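Glycerophosphoryl diester phosphodiesterase (Parabacteroides distasonis, PDB 3MZ2) probably hydrolyses glycerophosphodiesters, releasing an alcohol and glycerol 3-phosphate. Local coordinates at residues G36-R41 / E65-L70; V75-H80 / Y117-L122; P61-I66 / K132-L137; M232-P237 / I262-R267. All blocks are in the same frame, centred on the assembly; numbering follows the deposited sequence.

Contact 1. Residues G36-R41 / E65-L70; sequences GHRGGR and EIDPRL. With SO4 (sulfate ion), chain C; SO4 (sulfate ion), chain G.
Glu65 grips the turn at Gly36-Gly39 with backbone and side chain together. Its N donates to Gly36 O (3.0 Å), which also accepts from Gly39 N; the two donors reach that oxygen from opposite faces of its carbonyl plane. With CG anti to the backbone N (chi1 -177°), a bend at chi2 brings the carboxylate to Arg38 N, which meets Glu65 OE1 at 2.9 Å, nearly along the C-O axis. Glu65 OE1 also lies 3.7 Å from His37 CD2, with ring and carboxylate planes only 4° apart. Arg38 CG rests on one face of the His37 ring, offset toward the rim, and touches Asp67 OD2 at 3.2 Å. The extended Arg38 chain then carries NE to sulfate C O1 (2.9 Å, a nearly straight 177°), while its NH2 reaches O3 of the same ion. His37 NE2 donates to that sulfate's O2 at 3.0 Å; Asp266 holds His37 ND1. Asn48 and Lys140 engage the Asp67 carboxylate. Glu-x-Asp beside His-Arg is consistent with the HR/ExD signature of this family; the sulfate, probably from the crystallisation liquor, may mark where a phosphate binds.

Contact 2. Residues V75-H80 / Y117-L122; sequences VIVLFH and YRIPTL. With SO4 (sulfate ion), chain C.
A single bridge between Val77 and Thr121, CA atoms 4.0 Å apart, joins short strand 76-78 to the turn that starts helix 122-129. Two backbone bonds define it. Leu78 N donates to Pro120 O at 3.0 Å, nearly end-on to the carbonyl. Leu122 N donates to Ile76 O, also at 3.0 Å, but from above the carbonyl plane, 37° out of it. The chain directions of 75-79 and 119-122 differ by 117°, so the pairing does not run on into a ladder.

Side chains fill both flanks of the bridge. Ile76 and Leu122 run alongside each other, with Ile76 CG2 3.7 Å from Leu122 CB; Ile76 CG2 gets there by standing anti to its backbone N. Leu78 lies roughly perpendicular to both Pro120 and Leu122, its CB against Pro120 CG and its CD2 against Leu122 CB. Ile119 CG2 meets Val77 CB at 3.7 Å, and its CG1 approaches Phe79 CD1 obliquely at 4.0 Å.

Within the TIM barrel, strand 76-78 pairs antiparallel with strand 63-70, as an addition to the parallel barrel strands. Thr121 occupies the N-cap of helix 122-129: its OG1, flanked by its own backbone N and carbonyl carbon (chi1 63°), accepts from Glu124 N. Helix 50-59 touches Leu78 through Phe53 and Pro120 through Met50. Beyond the strand, His80 NE2 donates to sulfate C O4 at 3.2 Å, near the plane of the ring; Asp82 of the second subunit also packs against His80.

Contact 3. Residues P61-I66 / K132-L137; sequences PATFEI and KTILIL
Strands 63-66 and 135-137 are parallel neighbours in the TIM barrel, pairing Phe64 with Leu135, Glu65 with Ile136 and Ile66 with Leu137. Their short axes approach to 4.6 Å and cross at -23°. The bonds alternate in direction, as in a parallel ladder: Phe64 N donates to Ile134 O, Ile136 N to Phe64 O (2.8 Å), and Ile66 N to Ile136 O (2.9 Å). The first and third donors meet their carbonyls nearly end-on, whereas Ile136 N is tilted 26° from the plane of the Phe64 carbonyl.

At the N-terminal end the ladder gives way to a side-chain bond. Thr133 OG1 donates to Ala62 O at 2.6 Å, in the carbonyl plane and on a lone pair. Its anti placement relative to the backbone N (chi1 -175°) carries the hydroxyl across to the other strand. The Thr133 methyl CG2 then meets the Phe64 ring at its edge, 3.9 Å from Phe64 CD2. Water 1 links Ala62 N with Lys132 O just beyond.

The two sides of the sheet differ. On the side of Phe64 and Ile66, Ile66 CD1 packs on Leu137 CD2 (3.7 Å) and on Leu135 CD1. On the side of Glu65 and Ile136, Ile136 CD1 touches Thr63 OG1, which bonds to Ser35 of the adjoining strand 33-36. Thr63 CG2 lies alongside Ile134 CB at 3.7 Å. Helix 50-59 covers Phe64 and Ile66 through Phe53 and Thr56, helix 122-129 backs Leu135 and Leu137, and strand 10-12 sits against Thr63 and Ile134 through Leu12.

Contact 4. Residues M232-P237 / I262-R267; sequences MISTAP and IIESDR. With SO4 (sulfate ion), chain F.
At the edge of the Glu264 carboxylate, Ser234 OG donates to Glu264 OE1 at 2.9 Å; OE1 receives it on its anti lone pair, away from OE2. Over one face sits the methyl CE of Met232, a selenomethionine, though only in one of its two deposited conformers, so this cover is doubtful. The extended Glu264 chain, CG anti to the backbone N (chi1 -180°), brings the carboxylate to Ser234, near His37 and Glu65. The Arg267 guanidinium is met edge-on by sulfate F, O2 lying 2.9 Å from its NH2; Lys241 also binds this sulfate, and Glu270 forms a salt bridge with Arg267 NH1.

Backbone bonds set the parallel register: Ile233 N to Ile262 O (3.1 Å), Glu264 N to Ile233 O (2.9 Å) and Thr235 N to Glu264 O (2.8 Å, 176° at the oxygen). Met232 CG packs on Ile262 CB at 3.7 Å. Where the strands end, Ser265 OG takes the N-H of Arg267 in an ST turn, and Asp240 binds both the Thr235 and Ser265 hydroxyls. Asp266 OD1 bonds to His37, while water 2 lies near Ala236 O (2.8 Å) and Asp266 OD2 (2.7 Å). Strand 231-234, helix 245-257 and strand 262-265 form a beta-alpha-beta unit, the repeating connection of a TIM barrel, with polar groups gathered at the strands' C-terminal ends.

In the fold
Contacts 1, 3 and 4 join strands of the TIM barrel or the loops at their ends; contact 2 is attached at its margin. Contact 1 closes first along the chain; contact 3 begins on the same strand 63-70, sharing Glu65 and Ile66, and encloses contact 2 in its loop; contact 4 follows far later. Strand 33-36 pairs with both 63-70 and 262-265, completing the circle of parallel strands between contacts 1 and 4 (centres about 13 Å apart). Contacts 1 and 2, centres about 9 Å apart, meet at sulfate C, consistent with an active-site anion pocket. Contact 4, its centre about 22 Å from that of contact 2, reaches this pocket through the Asp266-His37 bond, which may position the histidine.

Contact 1. Residues G36-R41 / E65-L70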
# COMPACT_ATOMS: atom_id res chain seq x y z
N GLY A 36 -2.15 0.74 -20.34
CA GLY A 36 -2.62 2.02 -19.87
C GLY A 36 -2.54 2.08 -18.38
O GLY A 36 -3.31 1.40 -17.68
N HIS A 37 -1.62 2.89 -17.87
CA HIS A 37 -1.52 3.18 -16.44
C HIS A 37 -2.76 3.88 -15.91
O HIS A 37 -3.17 4.96 -16.39
CB HIS A 37 -0.30 4.06 -16.18
CG HIS A 37 0.00 4.30 -14.74
ND1 HIS A 37 -0.13 5.54 -14.15
CD2 HIS A 37 0.49 3.48 -13.77
CE1 HIS A 37 0.25 5.48 -12.89
NE2 HIS A 37 0.65 4.24 -12.64
N ARG A 38 -3.35 3.26 -14.88
CA ARG A 38 -4.59 3.73 -14.24
C ARG A 38 -5.63 3.92 -15.31
O ARG A 38 -6.44 4.82 -15.21
CB ARG A 38 -4.40 5.03 -13.44
CG ARG A 38 -3.37 5.02 -12.33
CD ARG A 38 -3.32 6.37 -11.61
NE ARG A 38 -2.13 6.60 -10.78
CZ ARG A 38 -1.66 7.81 -10.44
NH1 ARG A 38 -2.28 8.91 -10.84
NH2 ARG A 38 -0.57 7.92 -9.68
N GLY A 39 -5.55 3.12 -16.38
CA GLY A 39 -6.36 3.21 -17.55
C GLY A 39 -5.94 4.06 -18.72
O GLY A 39 -6.55 4.02 -19.76
N GLY A 40 -4.84 4.82 -18.60
CA GLY A 40 -4.53 5.91 -19.53
C GLY A 40 -5.37 7.14 -19.20
O GLY A 40 -6.40 7.03 -18.51
N ARG A 41 -4.94 8.30 -19.66
CA ARG A 41 -5.69 9.52 -19.48
C ARG A 41 -5.29 10.56 -20.51
O ARG A 41 -4.25 10.46 -21.17
CB ARG A 41 -5.46 10.10 -18.11
CG ARG A 41 -4.01 10.58 -17.89
CD ARG A 41 -3.68 10.80 -16.41
NE ARG A 41 -2.37 11.42 -16.28
CZ ARG A 41 -1.70 11.59 -15.13
NH1 ARG A 41 -2.16 11.13 -13.97
NH2 ARG A 41 -0.52 12.20 -15.15
N GLU A 65 -4.14 -1.24 -16.47
CA GLU A 65 -3.81 -1.38 -15.06
C GLU A 65 -4.76 -0.44 -14.32
O GLU A 65 -4.87 0.73 -14.69
CB GLU A 65 -2.36 -0.96 -14.87
CG GLU A 65 -1.91 -1.13 -13.44
CD GLU A 65 -2.02 0.09 -12.58
OE1 GLU A 65 -2.38 1.19 -13.05
OE2 GLU A 65 -1.71 -0.07 -11.38
N ILE A 66 -5.51 -0.94 -13.35
CA ILE A 66 -6.57 -0.18 -12.72
C ILE A 66 -6.48 -0.29 -11.20
O ILE A 66 -5.77 -1.16 -10.64
CB ILE A 66 -7.96 -0.65 -13.28
CG1 ILE A 66 -8.21 -2.13 -13.00
CG2 ILE A 66 -8.00 -0.38 -14.81
CD1 ILE A 66 -9.57 -2.70 -13.48
N ASP A 67 -7.24 0.59 -10.53
CA ASP A 67 -7.16 0.80 -9.08
C ASP A 67 -8.48 0.47 -8.36
O ASP A 67 -9.30 1.36 -8.13
CB ASP A 67 -6.78 2.28 -8.80
CG ASP A 67 -5.45 2.66 -9.42
OD1 ASP A 67 -4.44 2.06 -8.98
OD2 ASP A 67 -5.42 3.54 -10.30
N PRO A 68 -8.69 -0.81 -7.98
CA PRO A 68 -9.89 -1.20 -7.24
C PRO A 68 -9.83 -0.75 -5.79
O PRO A 68 -8.79 -0.87 -5.13
CB PRO A 68 -9.92 -2.73 -7.33
CG PRO A 68 -8.73 -3.15 -8.07
CD PRO A 68 -7.82 -1.96 -8.25
N ARG A 69 -10.92 -0.17 -5.31
CA ARG A 69 -11.04 0.22 -3.93
C ARG A 69 -12.51 0.24 -3.51
O ARG A 69 -13.43 0.15 -4.32
CB ARG A 69 -10.39 1.59 -3.63
CG ARG A 69 -11.04 2.74 -4.30
CD ARG A 69 -10.61 4.11 -3.72
NE ARG A 69 -9.15 4.35 -3.70
CZ ARG A 69 -8.41 4.36 -2.61
NH1 ARG A 69 -8.92 4.05 -1.43
NH2 ARG A 69 -7.11 4.61 -2.72
N LEU A 70 -12.71 0.36 -2.22
CA LEU A 70 -14.01 0.10 -1.60
C LEU A 70 -14.83 1.35 -1.26
O LEU A 70 -14.32 2.35 -0.77
CB LEU A 70 -13.79 -0.70 -0.31
CG LEU A 70 -13.27 -2.11 -0.41
CD1 LEU A 70 -12.94 -2.69 0.99
CD2 LEU A 70 -14.27 -2.98 -1.18
S SO4 C . 0.56 4.30 -9.24
O1 SO4 C . -0.79 4.22 -9.79
O2 SO4 C . 1.38 3.29 -9.93
O3 SO4 C . 1.18 5.62 -9.44
O4 SO4 C . 0.46 4.12 -7.77
S SO4 G . -0.12 11.87 -10.94
O1 SO4 G . -0.64 13.14 -11.44
O2 SO4 G . -0.50 10.80 -11.85
O3 SO4 G . 1.34 11.95 -10.85
O4 SO4 G . -0.67 11.50 -9.63

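Contact 2. Residues V75-H80 / Y117-L122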
# COMPACT_ATOMS: atom_id res chain seq x y z
N VAL A 75 -18.71 -1.97 -2.08
CA VAL A 75 -18.69 -2.13 -3.51
C VAL A 75 -17.27 -1.78 -3.96
O VAL A 75 -16.70 -0.80 -3.48
CB VAL A 75 -19.74 -1.24 -4.17
CG1 VAL A 75 -19.67 -1.34 -5.71
CG2 VAL A 75 -21.13 -1.63 -3.64
N ILE A 76 -16.72 -2.59 -4.85
CA ILE A 76 -15.43 -2.28 -5.45
C ILE A 76 -15.60 -1.37 -6.68
O ILE A 76 -16.24 -1.75 -7.68
CB ILE A 76 -14.63 -3.54 -5.86
CG1 ILE A 76 -14.49 -4.51 -4.69
CG2 ILE A 76 -13.24 -3.16 -6.42
CD1 ILE A 76 -14.07 -5.87 -5.15
N VAL A 77 -15.00 -0.17 -6.59
CA VAL A 77 -14.97 0.80 -7.68
C VAL A 77 -13.53 1.05 -8.13
O VAL A 77 -12.61 0.62 -7.47
CB VAL A 77 -15.66 2.13 -7.27
CG1 VAL A 77 -17.12 1.92 -6.93
CG2 VAL A 77 -14.94 2.79 -6.07
N LEU A 78 -13.34 1.70 -9.29
CA LEU A 78 -12.01 2.02 -9.79
C LEU A 78 -11.77 3.49 -9.50
O LEU A 78 -12.49 4.33 -10.03
CB LEU A 78 -11.94 1.82 -11.29
CG LEU A 78 -12.34 0.42 -11.76
CD1 LEU A 78 -12.11 0.23 -13.25
CD2 LEU A 78 -11.66 -0.66 -10.98
N PHE A 79 -10.76 3.79 -8.69
CA PHE A 79 -10.43 5.14 -8.30
C PHE A 79 -9.08 5.10 -7.57
O PHE A 79 -8.95 4.38 -6.57
CB PHE A 79 -11.52 5.71 -7.36
CG PHE A 79 -11.48 7.20 -7.26
CD1 PHE A 79 -12.13 7.98 -8.21
CD2 PHE A 79 -10.75 7.82 -6.26
CE1 PHE A 79 -12.06 9.34 -8.16
CE2 PHE A 79 -10.68 9.19 -6.22
CZ PHE A 79 -11.35 9.94 -7.16
N HIS A 80 -8.11 5.87 -8.03
CA HIS A 80 -6.75 5.73 -7.48
C HIS A 80 -6.55 6.31 -6.07
O HIS A 80 -6.05 5.63 -5.19
CB HIS A 80 -5.72 6.33 -8.43
CG HIS A 80 -4.32 6.25 -7.89
ND1 HIS A 80 -3.79 7.23 -7.07
CD2 HIS A 80 -3.39 5.27 -7.95
CE1 HIS A 80 -2.57 6.88 -6.71
NE2 HIS A 80 -2.29 5.70 -7.24
N TYR A 117 -18.50 11.80 -17.05
CA TYR A 117 -18.26 10.39 -16.79
C TYR A 117 -18.26 10.13 -15.28
O TYR A 117 -17.91 11.01 -14.49
CB TYR A 117 -16.94 9.94 -17.44
CG TYR A 117 -16.84 10.31 -18.92
CD1 TYR A 117 -18.00 10.32 -19.75
CD2 TYR A 117 -15.63 10.68 -19.49
CE1 TYR A 117 -17.92 10.66 -21.09
CE2 TYR A 117 -15.55 11.02 -20.86
CZ TYR A 117 -16.68 11.00 -21.63
OH TYR A 117 -16.62 11.34 -22.96
N ARG A 118 -18.66 8.93 -14.92
CA ARG A 118 -18.81 8.53 -13.52
C ARG A 118 -17.79 7.48 -13.11
O ARG A 118 -17.23 6.80 -13.96
CB ARG A 118 -20.19 7.89 -13.33
CG ARG A 118 -21.38 8.79 -13.66
CD ARG A 118 -22.70 8.03 -13.47
N ILE A 119 -17.54 7.39 -11.81
CA ILE A 119 -16.71 6.34 -11.24
C ILE A 119 -17.35 4.99 -11.57
O ILE A 119 -18.51 4.77 -11.23
CB ILE A 119 -16.56 6.50 -9.70
CG1 ILE A 119 -15.90 7.84 -9.39
CG2 ILE A 119 -15.78 5.31 -9.07
CD1 ILE A 119 -16.09 8.27 -7.94
N PRO A 120 -16.58 4.09 -12.22
CA PRO A 120 -17.13 2.77 -12.59
C PRO A 120 -16.88 1.72 -11.52
O PRO A 120 -15.96 1.85 -10.72
CB PRO A 120 -16.31 2.39 -13.81
CG PRO A 120 -14.98 2.98 -13.56
CD PRO A 120 -15.25 4.30 -12.82
N THR A 121 -17.70 0.67 -11.51
CA THR A 121 -17.38 -0.48 -10.67
C THR A 121 -16.35 -1.37 -11.35
O THR A 121 -16.24 -1.39 -12.59
CB THR A 121 -18.60 -1.36 -10.36
OG1 THR A 121 -19.09 -1.91 -11.57
CG2 THR A 121 -19.68 -0.61 -9.58
N LEU A 122 -15.60 -2.12 -10.57
CA LEU A 122 -14.74 -3.16 -11.08
C LEU A 122 -15.53 -4.19 -11.88
O LEU A 122 -15.09 -4.62 -12.95
CB LEU A 122 -13.91 -3.84 -9.96
CG LEU A 122 -13.10 -5.05 -10.43
CD1 LEU A 122 -12.05 -4.67 -11.50
CD2 LEU A 122 -12.47 -5.79 -9.24
S SO4 C . 0.56 4.30 -9.24
O1 SO4 C . -0.79 4.22 -9.79
O2 SO4 C . 1.38 3.29 -9.93
O3 SO4 C . 1.18 5.62 -9.44
O4 SO4 C . 0.46 4.12 -7.77

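Contact 3. Residues P61-I66 / K132-L137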
# COMPACT_ATOMS: atom_id res chain seq x y z
N PRO A 61 -4.15 -1.45 -29.54
CA PRO A 61 -4.38 -2.51 -28.55
C PRO A 61 -3.64 -2.18 -27.27
O PRO A 61 -2.56 -1.60 -27.32
CB PRO A 61 -3.78 -3.76 -29.22
CG PRO A 61 -2.89 -3.26 -30.22
CD PRO A 61 -3.33 -1.93 -30.66
N ALA A 62 -4.24 -2.50 -26.12
CA ALA A 62 -3.60 -2.25 -24.86
C ALA A 62 -4.27 -3.12 -23.79
O ALA A 62 -5.40 -3.55 -23.97
CB ALA A 62 -3.71 -0.76 -24.48
N THR A 63 -3.55 -3.33 -22.70
CA THR A 63 -4.08 -3.81 -21.44
C THR A 63 -4.25 -2.59 -20.54
O THR A 63 -3.78 -1.51 -20.88
CB THR A 63 -3.16 -4.79 -20.75
OG1 THR A 63 -1.86 -4.19 -20.61
CG2 THR A 63 -3.03 -6.07 -21.60
N PHE A 64 -5.00 -2.75 -19.46
CA PHE A 64 -5.27 -1.64 -18.54
C PHE A 64 -4.99 -2.03 -17.10
O PHE A 64 -5.58 -2.94 -16.57
CB PHE A 64 -6.74 -1.16 -18.71
CG PHE A 64 -7.04 -0.66 -20.11
CD1 PHE A 64 -6.51 0.53 -20.52
CD2 PHE A 64 -7.73 -1.41 -21.00
CE1 PHE A 64 -6.76 1.01 -21.80
CE2 PHE A 64 -7.96 -0.95 -22.30
CZ PHE A 64 -7.43 0.27 -22.71
N GLU A 65 -4.14 -1.24 -16.47
CA GLU A 65 -3.81 -1.38 -15.06
C GLU A 65 -4.76 -0.44 -14.32
O GLU A 65 -4.87 0.73 -14.69
CB GLU A 65 -2.36 -0.96 -14.87
CG GLU A 65 -1.91 -1.13 -13.44
CD GLU A 65 -2.02 0.09 -12.58
OE1 GLU A 65 -2.38 1.19 -13.05
OE2 GLU A 65 -1.71 -0.07 -11.38
N ILE A 66 -5.51 -0.94 -13.35
CA ILE A 66 -6.57 -0.18 -12.72
C ILE A 66 -6.48 -0.29 -11.20
O ILE A 66 -5.77 -1.16 -10.64
CB ILE A 66 -7.96 -0.65 -13.28
CG1 ILE A 66 -8.21 -2.13 -13.00
CG2 ILE A 66 -8.00 -0.38 -14.81
CD1 ILE A 66 -9.57 -2.70 -13.48
N LYS A 132 -12.07 -8.25 -25.18
CA LYS A 132 -11.46 -7.03 -25.70
C LYS A 132 -10.03 -6.79 -25.22
O LYS A 132 -9.19 -6.34 -26.00
CB LYS A 132 -12.29 -5.82 -25.34
CG LYS A 132 -13.71 -5.87 -25.80
CD LYS A 132 -14.42 -4.59 -25.43
CE LYS A 132 -15.91 -4.71 -25.72
NZ LYS A 132 -16.74 -5.61 -24.81
N THR A 133 -9.74 -7.04 -23.94
CA THR A 133 -8.47 -6.66 -23.35
C THR A 133 -8.22 -7.50 -22.08
O THR A 133 -8.92 -8.48 -21.82
CB THR A 133 -8.48 -5.13 -23.04
OG1 THR A 133 -7.18 -4.71 -22.55
CG2 THR A 133 -9.52 -4.76 -22.00
N ILE A 134 -7.21 -7.14 -21.32
CA ILE A 134 -6.88 -7.76 -20.06
C ILE A 134 -6.77 -6.62 -19.07
O ILE A 134 -6.15 -5.60 -19.38
CB ILE A 134 -5.50 -8.45 -20.12
CG1 ILE A 134 -5.42 -9.43 -21.26
CG2 ILE A 134 -5.12 -9.13 -18.76
CD1 ILE A 134 -4.04 -9.74 -21.68
N LEU A 135 -7.36 -6.76 -17.90
CA LEU A 135 -7.21 -5.80 -16.84
C LEU A 135 -6.16 -6.29 -15.86
O LEU A 135 -5.98 -7.52 -15.65
CB LEU A 135 -8.57 -5.67 -16.10
CG LEU A 135 -9.80 -5.29 -16.94
CD1 LEU A 135 -11.05 -5.27 -16.06
CD2 LEU A 135 -9.57 -3.99 -17.67
N ILE A 136 -5.46 -5.37 -15.23
CA ILE A 136 -4.40 -5.68 -14.30
C ILE A 136 -4.68 -4.92 -13.00
O ILE A 136 -4.72 -3.68 -12.99
CB ILE A 136 -3.01 -5.31 -14.86
CG1 ILE A 136 -2.83 -5.97 -16.23
CG2 ILE A 136 -1.92 -5.77 -13.81
CD1 ILE A 136 -1.48 -5.57 -16.99
N LEU A 137 -4.98 -5.65 -11.94
CA LEU A 137 -5.45 -5.07 -10.69
C LEU A 137 -4.30 -4.67 -9.77
O LEU A 137 -3.54 -5.53 -9.26
CB LEU A 137 -6.38 -6.02 -9.92
CG LEU A 137 -7.58 -6.58 -10.71
CD1 LEU A 137 -8.52 -7.38 -9.76
CD2 LEU A 137 -8.36 -5.52 -11.49
O HOH W 1 -6.77 -4.41 -26.96

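Contact 4. Residues M232-P237 / I262-R267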
# COMPACT_ATOMS: atom_id res chain seq x y z
N MSE A 232 8.33 -5.09 -18.48
CA MSE A 232 7.60 -3.85 -18.62
C MSE A 232 8.30 -2.74 -17.86
O MSE A 232 8.63 -2.88 -16.69
CB MSE A 232 6.21 -4.00 -18.03
CG MSE A 232 5.29 -2.83 -18.35
SE MSE A 232 3.53 -3.20 -17.68
CE MSE A 232 3.64 -2.39 -15.91
N ILE A 233 8.49 -1.62 -18.55
CA ILE A 233 8.83 -0.34 -17.93
C ILE A 233 7.61 0.54 -17.79
O ILE A 233 6.80 0.64 -18.69
CB ILE A 233 9.89 0.43 -18.82
CG1 ILE A 233 11.25 -0.28 -18.77
CG2 ILE A 233 9.97 1.89 -18.47
CD1 ILE A 233 12.01 -0.08 -17.44
N SER A 234 7.47 1.21 -16.63
CA SER A 234 6.41 2.17 -16.45
C SER A 234 7.03 3.54 -16.63
O SER A 234 7.95 3.91 -15.89
CB SER A 234 5.81 2.12 -15.08
OG SER A 234 4.84 3.18 -14.97
N THR A 235 6.51 4.28 -17.60
CA THR A 235 6.94 5.63 -17.88
C THR A 235 6.13 6.68 -17.10
O THR A 235 6.39 7.89 -17.20
CB THR A 235 6.87 5.93 -19.39
OG1 THR A 235 5.57 5.68 -19.89
CG2 THR A 235 7.92 5.07 -20.15
N ALA A 236 5.17 6.23 -16.29
CA ALA A 236 4.29 7.18 -15.60
C ALA A 236 5.08 8.16 -14.74
O ALA A 236 4.84 9.35 -14.79
CB ALA A 236 3.17 6.42 -14.77
N PRO A 237 6.05 7.69 -13.96
CA PRO A 237 6.81 8.67 -13.14
C PRO A 237 7.97 9.32 -13.85
O PRO A 237 8.61 10.29 -13.35
CB PRO A 237 7.32 7.81 -11.96
CG PRO A 237 7.27 6.44 -12.38
CD PRO A 237 6.39 6.30 -13.62
N ILE A 262 7.19 -4.22 -22.95
CA ILE A 262 5.92 -3.59 -22.64
C ILE A 262 6.20 -2.21 -22.04
O ILE A 262 7.08 -2.07 -21.22
CB ILE A 262 5.07 -4.44 -21.62
CG1 ILE A 262 5.03 -5.94 -22.02
CG2 ILE A 262 3.68 -3.84 -21.48
CD1 ILE A 262 4.40 -6.89 -20.99
N ILE A 263 5.49 -1.19 -22.53
CA ILE A 263 5.49 0.14 -21.88
C ILE A 263 4.15 0.38 -21.19
O ILE A 263 3.08 0.30 -21.87
CB ILE A 263 5.75 1.25 -22.89
CG1 ILE A 263 7.20 1.15 -23.35
CG2 ILE A 263 5.52 2.62 -22.23
CD1 ILE A 263 7.51 2.03 -24.60
N GLU A 264 4.18 0.60 -19.88
CA GLU A 264 3.02 1.10 -19.14
C GLU A 264 3.10 2.61 -19.02
O GLU A 264 4.11 3.14 -18.54
CB GLU A 264 2.92 0.49 -17.75
CG GLU A 264 1.73 0.99 -16.94
CD GLU A 264 1.84 0.64 -15.48
OE1 GLU A 264 2.72 1.19 -14.77
OE2 GLU A 264 1.09 -0.20 -15.04
N SER A 265 2.03 3.30 -19.41
CA SER A 265 2.06 4.74 -19.57
C SER A 265 0.73 5.38 -19.26
O SER A 265 -0.35 4.77 -19.54
CB SER A 265 2.51 5.07 -21.00
OG SER A 265 2.51 6.44 -21.31
N ASP A 266 0.77 6.62 -18.75
CA ASP A 266 -0.42 7.44 -18.63
C ASP A 266 -0.85 7.96 -20.01
O ASP A 266 -1.94 8.47 -20.13
CB ASP A 266 -0.21 8.64 -17.69
CG ASP A 266 -0.16 8.26 -16.23
OD1 ASP A 266 -0.85 7.31 -15.85
OD2 ASP A 266 0.59 8.92 -15.45
N ARG A 267 0.03 7.81 -21.01
CA ARG A 267 -0.17 8.32 -22.35
C ARG A 267 -0.09 7.22 -23.41
O ARG A 267 0.68 7.33 -24.34
CB ARG A 267 0.88 9.38 -22.66
CG ARG A 267 0.97 10.55 -21.67
CD ARG A 267 2.12 11.46 -22.06
NE ARG A 267 2.31 12.57 -21.13
CZ ARG A 267 1.64 13.73 -21.17
NH1 ARG A 267 0.74 13.96 -22.11
NH2 ARG A 267 1.90 14.68 -20.27
S SO4 F . 2.47 15.54 -16.64
O1 SO4 F . 1.53 16.49 -17.24
O2 SO4 F . 3.14 14.77 -17.69
O3 SO4 F . 3.47 16.27 -15.86
O4 SO4 F . 1.74 14.65 -15.73
O HOH W 2 2.55 10.72 -15.57